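Local coordinates for protein BauA (Acinetobacter baumannii, PDB 6HCP) that takes up ferric preacinetobactin as a TonB-dependent receptor of the outer membrane, supplying the bacterium with iron, at residues K56-T64 with K518-S529; R256-P267 with W682-A691. One frame throughout, in Å; residues are numbered along the deposited sequence.

Contact 1: residues K56-T64 with K518-S529. With EDO (1,2-ethanediol), chain B.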
loop_
_atom_site.group_PDB
_atom_site.type_symbol
_atom_site.label_atom_id
_atom_site.label_comp_id
_atom_site.label_asym_id
_atom_site.label_seq_id
_atom_site.Cartn_x
_atom_site.Cartn_y
_atom_site.Cartn_z
ATOM N N LYS A 56 -1.215 43.932 -5.226
ATOM C CA LYS A 56 -2.104 42.927 -5.777
ATOM C C LYS A 56 -1.388 42.161 -6.894
ATOM O O LYS A 56 -0.596 42.729 -7.623
ATOM C CB LYS A 56 -3.370 43.578 -6.349
ATOM C CG LYS A 56 -4.294 44.240 -5.330
ATOM C CD LYS A 56 -5.569 44.769 -5.965
ATOM C CE LYS A 56 -5.911 46.200 -5.596
ATOM N NZ LYS A 56 -6.144 46.361 -4.142
ATOM N N PHE A 57 -1.824 40.910 -7.093
ATOM C CA PHE A 57 -1.414 40.004 -8.178
ATOM C C PHE A 57 -1.233 40.741 -9.514
ATOM O O PHE A 57 -0.133 40.730 -10.120
ATOM C CB PHE A 57 -2.437 38.860 -8.262
ATOM C CG PHE A 57 -2.212 37.883 -9.388
ATOM C CD1 PHE A 57 -1.122 37.022 -9.379
ATOM C CD2 PHE A 57 -3.126 37.772 -10.423
ATOM C CE1 PHE A 57 -0.949 36.090 -10.393
ATOM C CE2 PHE A 57 -2.932 36.865 -11.453
ATOM C CZ PHE A 57 -1.854 36.010 -11.427
ATOM N N LEU A 58 -2.299 41.376 -10.017
ATOM C CA LEU A 58 -2.273 41.955 -11.363
ATOM C C LEU A 58 -1.489 43.275 -11.417
ATOM O O LEU A 58 -1.274 43.822 -12.512
ATOM C CB LEU A 58 -3.699 42.211 -11.849
ATOM C CG LEU A 58 -4.490 40.969 -12.228
ATOM C CD1 LEU A 58 -5.914 41.373 -12.610
ATOM C CD2 LEU A 58 -3.807 40.219 -13.355
ATOM N N ASP A 59 -1.096 43.796 -10.261
ATOM C CA ASP A 59 -0.326 45.052 -10.209
ATOM C C ASP A 59 1.161 44.782 -9.923
ATOM O O ASP A 59 1.910 45.709 -9.656
ATOM C CB ASP A 59 -0.857 45.967 -9.115
ATOM C CG ASP A 59 -2.266 46.473 -9.365
ATOM O OD1 ASP A 59 -2.636 46.578 -10.542
ATOM O OD2 ASP A 59 -2.983 46.712 -8.367
ATOM N N THR A 60 1.557 43.508 -9.855
ATOM C CA THR A 60 2.912 43.147 -9.410
ATOM C C THR A 60 3.725 42.660 -10.604
ATOM O O THR A 60 3.414 41.611 -11.184
ATOM C CB THR A 60 2.863 42.067 -8.332
ATOM O OG1 THR A 60 2.127 42.545 -7.206
ATOM C CG2 THR A 60 4.246 41.660 -7.863
ATOM N N PRO A 61 4.784 43.396 -11.015
ATOM C CA PRO A 61 5.591 43.013 -12.175
ATOM C C PRO A 61 6.708 42.033 -11.785
ATOM O O PRO A 61 7.849 42.155 -12.231
ATOM C CB PRO A 61 6.164 44.345 -12.642
ATOM C CG PRO A 61 6.361 45.103 -11.349
ATOM C CD PRO A 61 5.228 44.674 -10.433
ATOM N N PHE A 62 6.308 41.019 -11.023
ATOM C CA PHE A 62 7.148 39.918 -10.564
ATOM C C PHE A 62 6.241 38.696 -10.451
ATOM O O PHE A 62 5.013 38.863 -10.355
ATOM C CB PHE A 62 7.755 40.225 -9.193
ATOM C CG PHE A 62 8.672 41.416 -9.157
ATOM C CD1 PHE A 62 9.984 41.312 -9.581
ATOM C CD2 PHE A 62 8.202 42.655 -8.759
ATOM C CE1 PHE A 62 10.788 42.437 -9.651
ATOM C CE2 PHE A 62 9.013 43.769 -8.809
ATOM C CZ PHE A 62 10.302 43.659 -9.253
ATOM N N ASN A 63 6.834 37.504 -10.527
ATOM C CA ASN A 63 6.107 36.260 -10.343
ATOM C C ASN A 63 6.049 35.948 -8.841
ATOM O O ASN A 63 7.071 35.660 -8.197
ATOM C CB ASN A 63 6.756 35.157 -11.189
ATOM C CG ASN A 63 5.932 33.885 -11.254
ATOM O OD1 ASN A 63 5.181 33.585 -10.337
ATOM N ND2 ASN A 63 6.036 33.158 -12.352
ATOM N N THR A 64 4.856 36.126 -8.268
ATOM C CA THR A 64 4.607 36.071 -6.842
ATOM C C THR A 64 3.449 35.107 -6.550
ATOM O O THR A 64 2.551 34.925 -7.373
ATOM C CB THR A 64 4.228 37.436 -6.269
ATOM O OG1 THR A 64 3.102 37.932 -7.008
ATOM C CG2 THR A 64 5.393 38.402 -6.314
ATOM N N LYS A 518 -0.001 37.851 -16.799
ATOM C CA LYS A 518 -0.894 37.373 -15.765
ATOM C C LYS A 518 -2.345 37.579 -16.221
ATOM O O LYS A 518 -2.668 38.606 -16.819
ATOM C CB LYS A 518 -0.667 38.117 -14.452
ATOM C CG LYS A 518 0.740 38.034 -13.883
ATOM C CD LYS A 518 0.831 38.584 -12.496
ATOM C CE LYS A 518 2.212 38.486 -11.889
ATOM N NZ LYS A 518 2.205 39.042 -10.525
ATOM N N VAL A 519 -3.177 36.558 -15.996
ATOM C CA VAL A 519 -4.602 36.590 -16.330
ATOM C C VAL A 519 -5.399 36.122 -15.111
ATOM O O VAL A 519 -5.207 34.999 -14.615
ATOM C CB VAL A 519 -4.895 35.692 -17.543
ATOM C CG1 VAL A 519 -6.367 35.748 -17.929
ATOM C CG2 VAL A 519 -4.009 36.048 -18.723
ATOM N N ASP A 520 -6.280 36.997 -14.614
ATOM C CA ASP A 520 -7.222 36.655 -13.554
ATOM C C ASP A 520 -8.609 36.513 -14.193
ATOM O O ASP A 520 -9.178 37.500 -14.634
ATOM C CB ASP A 520 -7.241 37.705 -12.441
ATOM C CG ASP A 520 -8.259 37.427 -11.352
ATOM O OD1 ASP A 520 -8.882 36.346 -11.392
ATOM O OD2 ASP A 520 -8.352 38.241 -10.422
ATOM N N LEU A 521 -9.054 35.272 -14.393
ATOM C CA LEU A 521 -10.344 35.008 -15.052
ATOM C C LEU A 521 -11.509 35.270 -14.086
ATOM O O LEU A 521 -12.646 35.289 -14.513
ATOM C CB LEU A 521 -10.369 33.566 -15.571
ATOM C CG LEU A 521 -9.299 33.233 -16.608
ATOM C CD1 LEU A 521 -9.257 31.744 -16.900
ATOM C CD2 LEU A 521 -9.493 34.033 -17.890
ATOM N N GLY A 522 -11.220 35.445 -12.793
ATOM C CA GLY A 522 -12.225 35.684 -11.763
ATOM C C GLY A 522 -12.018 34.791 -10.549
ATOM O O GLY A 522 -11.733 35.289 -9.442
ATOM N N THR A 523 -12.159 33.468 -10.752
ATOM C CA THR A 523 -11.967 32.493 -9.689
ATOM C C THR A 523 -10.761 31.588 -9.999
ATOM O O THR A 523 -10.407 30.730 -9.188
ATOM C CB THR A 523 -13.221 31.630 -9.460
ATOM O OG1 THR A 523 -13.399 30.858 -10.645
ATOM C CG2 THR A 523 -14.457 32.452 -9.145
ATOM N N PHE A 524 -10.148 31.793 -11.165
ATOM C CA PHE A 524 -8.978 31.043 -11.589
ATOM C C PHE A 524 -8.006 32.006 -12.269
ATOM O O PHE A 524 -8.418 32.813 -13.088
ATOM C CB PHE A 524 -9.385 29.918 -12.543
ATOM C CG PHE A 524 -8.369 28.818 -12.710
ATOM C CD1 PHE A 524 -7.998 28.035 -11.635
ATOM C CD2 PHE A 524 -7.813 28.542 -13.951
ATOM C CE1 PHE A 524 -7.083 27.002 -11.798
ATOM C CE2 PHE A 524 -6.951 27.467 -14.125
ATOM C CZ PHE A 524 -6.587 26.698 -13.044
ATOM N N ALA A 525 -6.709 31.826 -11.997
ATOM C CA ALA A 525 -5.674 32.743 -12.466
ATOM C C ALA A 525 -4.493 31.954 -13.036
ATOM O O ALA A 525 -4.201 30.825 -12.587
ATOM C CB ALA A 525 -5.236 33.616 -11.314
ATOM N N HIS A 526 -3.850 32.557 -14.036
ATOM C CA HIS A 526 -2.677 32.025 -14.732
ATOM C C HIS A 526 -1.534 33.046 -14.687
ATOM O O HIS A 526 -1.774 34.257 -14.808
ATOM C CB HIS A 526 -2.983 31.749 -16.210
ATOM C CG HIS A 526 -3.993 30.686 -16.450
ATOM N ND1 HIS A 526 -3.638 29.408 -16.842
ATOM C CD2 HIS A 526 -5.344 30.735 -16.481
ATOM C CE1 HIS A 526 -4.735 28.701 -17.048
ATOM N NE2 HIS A 526 -5.791 29.480 -16.778
ATOM N N THR A 527 -0.293 32.535 -14.660
ATOM C CA THR A 527 0.924 33.323 -14.896
ATOM C C THR A 527 1.777 32.588 -15.929
ATOM O O THR A 527 1.929 31.349 -15.860
ATOM C CB THR A 527 1.720 33.541 -13.601
ATOM O OG1 THR A 527 0.868 34.154 -12.634
ATOM C CG2 THR A 527 2.949 34.407 -13.785
ATOM N N LEU A 528 2.282 33.340 -16.910
ATOM C CA LEU A 528 3.230 32.836 -17.862
ATOM C C LEU A 528 4.439 33.767 -17.851
ATOM O O LEU A 528 4.275 34.952 -18.093
ATOM C CB LEU A 528 2.593 32.759 -19.254
ATOM C CG LEU A 528 3.535 32.307 -20.369
ATOM C CD1 LEU A 528 3.923 30.844 -20.191
ATOM C CD2 LEU A 528 2.927 32.520 -21.745
ATOM N N SER A 529 5.622 33.257 -17.484
ATOM C CA SER A 529 6.804 34.120 -17.448
ATOM C C SER A 529 8.050 33.429 -18.003
ATOM O O SER A 529 8.181 32.217 -17.978
ATOM C CB SER A 529 7.047 34.671 -16.070
ATOM O OG SER A 529 7.009 33.656 -15.104
HETATM C C1 EDO B . -7.145 39.162 -7.509
HETATM O O1 EDO B . -6.357 39.185 -8.709
HETATM C C2 EDO B . -8.016 40.416 -7.446
HETATM O O2 EDO B . -8.328 40.732 -6.083
HETATM O O HOH W 1 2.278 36.003 -9.939
#

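Contact 2: residues R256-P267 with W682-A691. With EDO (1,2-ethanediol), chain J.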
loop_
_atom_site.group_PDB
_atom_site.type_symbol
_atom_site.label_atom_id
_atom_site.label_comp_id
_atom_site.label_asym_id
_atom_site.label_seq_id
_atom_site.Cartn_x
_atom_site.Cartn_y
_atom_site.Cartn_z
ATOM N N ARG A 256 22.383 12.851 6.269
ATOM C CA ARG A 256 23.529 13.680 5.849
ATOM C C ARG A 256 23.785 13.517 4.349
ATOM O O ARG A 256 24.363 14.404 3.696
ATOM C CB ARG A 256 24.769 13.305 6.668
ATOM C CG ARG A 256 26.033 14.081 6.310
ATOM C CD ARG A 256 25.854 15.561 6.611
ATOM N NE ARG A 256 27.084 16.337 6.502
ATOM C CZ ARG A 256 27.241 17.586 6.959
ATOM N NH1 ARG A 256 26.274 18.202 7.635
ATOM N NH2 ARG A 256 28.424 18.162 6.853
ATOM N N GLY A 257 23.435 12.345 3.806
ATOM C CA GLY A 257 23.721 11.998 2.414
ATOM C C GLY A 257 25.105 11.405 2.204
ATOM O O GLY A 257 25.915 11.274 3.129
ATOM N N VAL A 258 25.351 10.987 0.965
ATOM C CA VAL A 258 26.510 10.201 0.626
ATOM C C VAL A 258 27.137 10.759 -0.657
ATOM O O VAL A 258 26.460 11.313 -1.531
ATOM C CB VAL A 258 26.150 8.709 0.496
ATOM C CG1 VAL A 258 25.566 8.180 1.800
ATOM C CG2 VAL A 258 25.200 8.455 -0.664
ATOM N N ASN A 259 28.416 10.457 -0.808
ATOM C CA ASN A 259 29.233 10.850 -1.964
ATOM C C ASN A 259 29.470 9.649 -2.877
ATOM O O ASN A 259 29.568 8.515 -2.425
ATOM C CB ASN A 259 30.544 11.490 -1.500
ATOM C CG ASN A 259 30.317 12.841 -0.850
ATOM O OD1 ASN A 259 29.278 13.462 -1.065
ATOM N ND2 ASN A 259 31.179 13.218 0.084
ATOM N N VAL A 260 29.628 9.944 -4.171
ATOM C CA VAL A 260 29.896 8.973 -5.188
ATOM C C VAL A 260 31.074 9.482 -6.032
ATOM O O VAL A 260 31.339 10.688 -6.091
ATOM C CB VAL A 260 28.654 8.691 -6.053
ATOM C CG1 VAL A 260 27.624 7.886 -5.284
ATOM C CG2 VAL A 260 28.009 9.963 -6.600
ATOM N N SER A 261 31.705 8.558 -6.751
ATOM C CA SER A 261 32.765 8.881 -7.726
ATOM C C SER A 261 32.351 8.381 -9.101
ATOM O O SER A 261 31.567 7.431 -9.223
ATOM C CB SER A 261 34.074 8.271 -7.297
ATOM O OG SER A 261 33.987 6.850 -7.288
ATOM N N THR A 262 33.032 8.889 -10.133
ATOM C CA THR A 262 32.838 8.388 -11.477
ATOM C C THR A 262 33.417 6.973 -11.595
ATOM O O THR A 262 32.886 6.166 -12.329
ATOM C CB THR A 262 33.459 9.330 -12.515
ATOM O OG1 THR A 262 34.840 9.474 -12.189
ATOM C CG2 THR A 262 32.810 10.696 -12.528
ATOM N N ALA A 263 34.489 6.683 -10.850
ATOM C CA ALA A 263 35.139 5.357 -10.893
ATOM C C ALA A 263 34.155 4.275 -10.448
ATOM O O ALA A 263 34.040 3.243 -11.075
ATOM C CB ALA A 263 36.388 5.343 -10.038
ATOM N N VAL A 264 33.362 4.568 -9.414
ATOM C CA VAL A 264 32.496 3.556 -8.838
ATOM C C VAL A 264 31.088 3.663 -9.432
ATOM O O VAL A 264 30.456 2.658 -9.695
ATOM C CB VAL A 264 32.480 3.666 -7.310
ATOM C CG1 VAL A 264 31.409 2.776 -6.686
ATOM C CG2 VAL A 264 33.868 3.380 -6.747
ATOM N N GLY A 265 30.577 4.888 -9.558
ATOM C CA GLY A 265 29.260 5.123 -10.107
ATOM C C GLY A 265 28.184 5.139 -9.022
ATOM O O GLY A 265 28.477 4.937 -7.839
ATOM N N ILE A 266 26.944 5.364 -9.459
ATOM C CA ILE A 266 25.785 5.458 -8.592
ATOM C C ILE A 266 25.039 4.130 -8.646
ATOM O O ILE A 266 24.471 3.768 -9.670
ATOM C CB ILE A 266 24.868 6.624 -9.003
ATOM C CG1 ILE A 266 25.611 7.959 -8.911
ATOM C CG2 ILE A 266 23.600 6.637 -8.157
ATOM C CD1 ILE A 266 24.934 9.109 -9.567
ATOM N N PRO A 267 24.993 3.378 -7.542
ATOM C CA PRO A 267 24.231 2.133 -7.523
ATOM C C PRO A 267 22.738 2.428 -7.352
ATOM O O PRO A 267 22.322 3.556 -7.039
ATOM C CB PRO A 267 24.795 1.407 -6.301
ATOM C CG PRO A 267 25.137 2.541 -5.360
ATOM C CD PRO A 267 25.579 3.702 -6.242
ATOM N N TRP A 682 17.290 8.752 -5.638
ATOM C CA TRP A 682 18.407 9.624 -5.259
ATOM C C TRP A 682 18.091 11.042 -5.734
ATOM O O TRP A 682 17.660 11.229 -6.861
ATOM C CB TRP A 682 19.714 9.176 -5.928
ATOM C CG TRP A 682 20.226 7.816 -5.578
ATOM C CD1 TRP A 682 20.473 6.793 -6.452
ATOM C CD2 TRP A 682 20.797 7.420 -4.317
ATOM N NE1 TRP A 682 21.064 5.752 -5.789
ATOM C CE2 TRP A 682 21.282 6.107 -4.485
ATOM C CE3 TRP A 682 20.847 8.003 -3.040
ATOM C CZ2 TRP A 682 21.952 5.434 -3.468
ATOM C CZ3 TRP A 682 21.487 7.328 -2.029
ATOM C CH2 TRP A 682 22.028 6.057 -2.243
ATOM N N ALA A 683 18.513 12.024 -4.940
ATOM C CA ALA A 683 18.566 13.428 -5.391
ATOM C C ALA A 683 19.690 14.115 -4.616
ATOM O O ALA A 683 20.209 13.554 -3.653
ATOM C CB ALA A 683 17.241 14.101 -5.156
ATOM N N GLN A 684 20.023 15.355 -4.993
ATOM C CA GLN A 684 21.229 15.966 -4.479
ATOM C C GLN A 684 20.866 16.896 -3.338
ATOM O O GLN A 684 20.249 17.938 -3.551
ATOM C CB GLN A 684 21.998 16.737 -5.557
ATOM C CG GLN A 684 23.315 17.330 -5.042
ATOM C CD GLN A 684 24.370 17.470 -6.114
ATOM O OE1 GLN A 684 24.640 18.572 -6.596
ATOM N NE2 GLN A 684 25.043 16.360 -6.429
ATOM N N PRO A 685 21.383 16.633 -2.123
ATOM C CA PRO A 685 21.217 17.564 -1.004
ATOM C C PRO A 685 22.345 18.607 -1.004
ATOM O O PRO A 685 23.270 18.536 -1.831
ATOM C CB PRO A 685 21.328 16.610 0.188
ATOM C CG PRO A 685 22.401 15.637 -0.254
ATOM C CD PRO A 685 22.205 15.474 -1.755
ATOM N N GLN A 686 22.370 19.431 0.037
ATOM C CA GLN A 686 23.531 20.295 0.314
ATOM C C GLN A 686 24.701 19.481 0.869
ATOM O O GLN A 686 24.512 18.522 1.629
ATOM C CB GLN A 686 23.122 21.378 1.302
ATOM C CG GLN A 686 22.195 22.397 0.664
ATOM C CD GLN A 686 21.860 23.533 1.601
ATOM O OE1 GLN A 686 22.688 23.947 2.401
ATOM N NE2 GLN A 686 20.683 24.121 1.421
ATOM N N LEU A 687 25.906 19.857 0.430
ATOM C CA LEU A 687 27.223 19.469 0.982
ATOM C C LEU A 687 27.655 18.054 0.576
ATOM O O LEU A 687 28.835 17.804 0.518
ATOM C CB LEU A 687 27.251 19.639 2.502
ATOM C CG LEU A 687 26.985 21.064 3.000
ATOM C CD1 LEU A 687 27.223 21.153 4.499
ATOM C CD2 LEU A 687 27.830 22.099 2.257
ATOM N N THR A 688 26.720 17.141 0.295
ATOM C CA THR A 688 27.072 15.793 -0.162
ATOM C C THR A 688 26.349 15.538 -1.489
ATOM O O THR A 688 25.456 16.288 -1.865
ATOM C CB THR A 688 26.706 14.709 0.868
ATOM O OG1 THR A 688 25.303 14.811 1.113
ATOM C CG2 THR A 688 27.472 14.814 2.172
ATOM N N ASN A 689 26.731 14.471 -2.195
ATOM C CA ASN A 689 26.305 14.258 -3.586
ATOM C C ASN A 689 24.849 13.781 -3.695
ATOM O O ASN A 689 24.144 14.181 -4.632
ATOM C CB ASN A 689 27.195 13.251 -4.311
ATOM C CG ASN A 689 28.633 13.688 -4.510
ATOM O OD1 ASN A 689 29.490 12.825 -4.637
ATOM N ND2 ASN A 689 28.904 14.997 -4.568
ATOM N N LEU A 690 24.418 12.881 -2.785
ATOM C CA LEU A 690 23.155 12.178 -2.925
ATOM C C LEU A 690 22.499 11.986 -1.559
ATOM O O LEU A 690 23.175 11.763 -0.577
ATOM C CB LEU A 690 23.386 10.775 -3.496
ATOM C CG LEU A 690 23.997 10.658 -4.881
ATOM C CD1 LEU A 690 24.199 9.185 -5.208
ATOM C CD2 LEU A 690 23.138 11.325 -5.931
ATOM N N ALA A 691 21.169 11.944 -1.567
ATOM C CA ALA A 691 20.390 11.493 -0.445
ATOM C C ALA A 691 19.098 10.882 -0.990
ATOM O O ALA A 691 18.610 11.274 -2.039
ATOM C CB ALA A 691 20.094 12.638 0.488
HETATM C C1 EDO J . 26.321 22.945 8.561
HETATM O O1 EDO J . 27.461 23.389 7.824
HETATM C C2 EDO J . 26.091 21.483 8.218
HETATM O O2 EDO J . 26.133 20.652 9.386
HETATM O O HOH W 2 24.055 16.954 3.832
HETATM O O HOH W 3 30.803 15.953 1.276
#

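Contact 1: residues K56-T64 with K518-S529
Three backbone carbonyls of the loop 56-64 close on the ammonium group of Lys-518: NZ gives hydrogen bonds to O of Phe-57 (2.9 Å), O of Thr-60 (2.9 Å) and O of Phe-62 (2.8 Å). The first two are met at bent angles, slightly tilted from the carbonyl planes, whereas the third lies nearly on the axis of its C=O bond, at 171°. With CG anti to the carbonyl carbon (chi1 -58°), the extended chain of Lys-518 carries NZ from its strand into the loop 56-64, where the carbonyls probably stabilise its positive charge. Its methylene CD lies over one face of the Phe-57 ring, 3.9 Å from the centroid, a CH-pi contact that makes use of the apolar stem of the lysine. The far end of the ring reaches the strand pair: CE2 packs on CB of Ala-525, small enough to admit it, while O of His-526 lies at the ring edge.

This is the plug-to-barrel interface of a TonB-dependent receptor: 56-64 leads into plug strand 64-68, and 518-529 is a barrel hairpin whose Asp-520 OD1 accepts from Gly-522 N in an Asx turn. Buried as well is the amide of Asn-63, whose ND2 donates within its own plane to OG of Ser-529, at 3.0 Å; Glu-564, on the adjoining barrel strand, also bonds that hydroxyl. Toward the hairpin turn after Asp-520 the contact becomes more open, its residues only partly buried. Leu-58 sends CD1 to CB of Asp-520 at 3.9 Å, and the Asp-520 carboxylate divides its oxygens, OD1 also bonding Tyr-38 and OD2 accepting from O1 of a 1,2-ethanediol molecule (2.8 Å), probably brought in by the crystallisation liquor.

Contact 2: residues R256-P267 with W682-A691
A classic beta bulge joins two extracellular-loop segments of the receptor barrel: Asn-689 and Leu-690 both face Val-258. The single antiparallel bridge is hydrogen-bonded, Val-258 N giving to Leu-690 O (2.8 Å) and Leu-690 N to Val-258 O (2.9 Å). Beside it two asparagines exchange side-chain bonds with backbone, which suits a residue whose amide can mimic a peptide group. OD1 of Asn-259 takes the N-H of Asn-689 at 3.0 Å, and OD1 of Asn-689 in turn receives Val-260 N on a lone pair, almost straight (169°). Their amide planes stand 50° apart. Thr-688 OG1, set between its own backbone N and carbonyl carbon (chi1 58°), donates to Arg-256 O at 2.8 Å; Gly-257, with no side chain, lets this hydroxyl and Leu-690 O lie close to its CA. A water also bridges Arg-256 O and Gln-686 O.

The other flank is largely apolar, with one hydrogen bond at the indole edge. CD1 of Leu-690 lies over one face of the Trp-682 indole, toward its rim, and meets CG1 of Val-260 (3.7 Å), while the branched Ile-266 brings CG2 against the ring at CD1. The indole's polar edge is satisfied by Pro-267 O, which lies in the ring plane and accepts from NE1 at 2.8 Å. Val-646 of strand 645-662 packs against Trp-682, Leu-690 and Ile-266, strand 320-325 runs parallel to 258-259, with Ile-325 touching Val-258 and Val-260, and Pro-267 also rests on Asn-399 of a second subunit.

Contact 1 and contact 2 lie far apart in the same receptor, their centres 39 Å and their nearest atoms about 20 Å from each other, and they do not touch. Along the chain their segments alternate: 56-64, then 256-267, 518-529 and finally 682-691. Contact 1 joins the plug to the barrel wall, through the hairpin of strands 508-520 and 524-541, whereas contact 2 ties together loops from early and late in the barrel region. What they share is the barrel domain: contact 1 lies where the plug inside it meets the wall, and contact 2 brings together loops from strands far apart in sequence and separated by four strands, 173-181 to 221-234, round that wall.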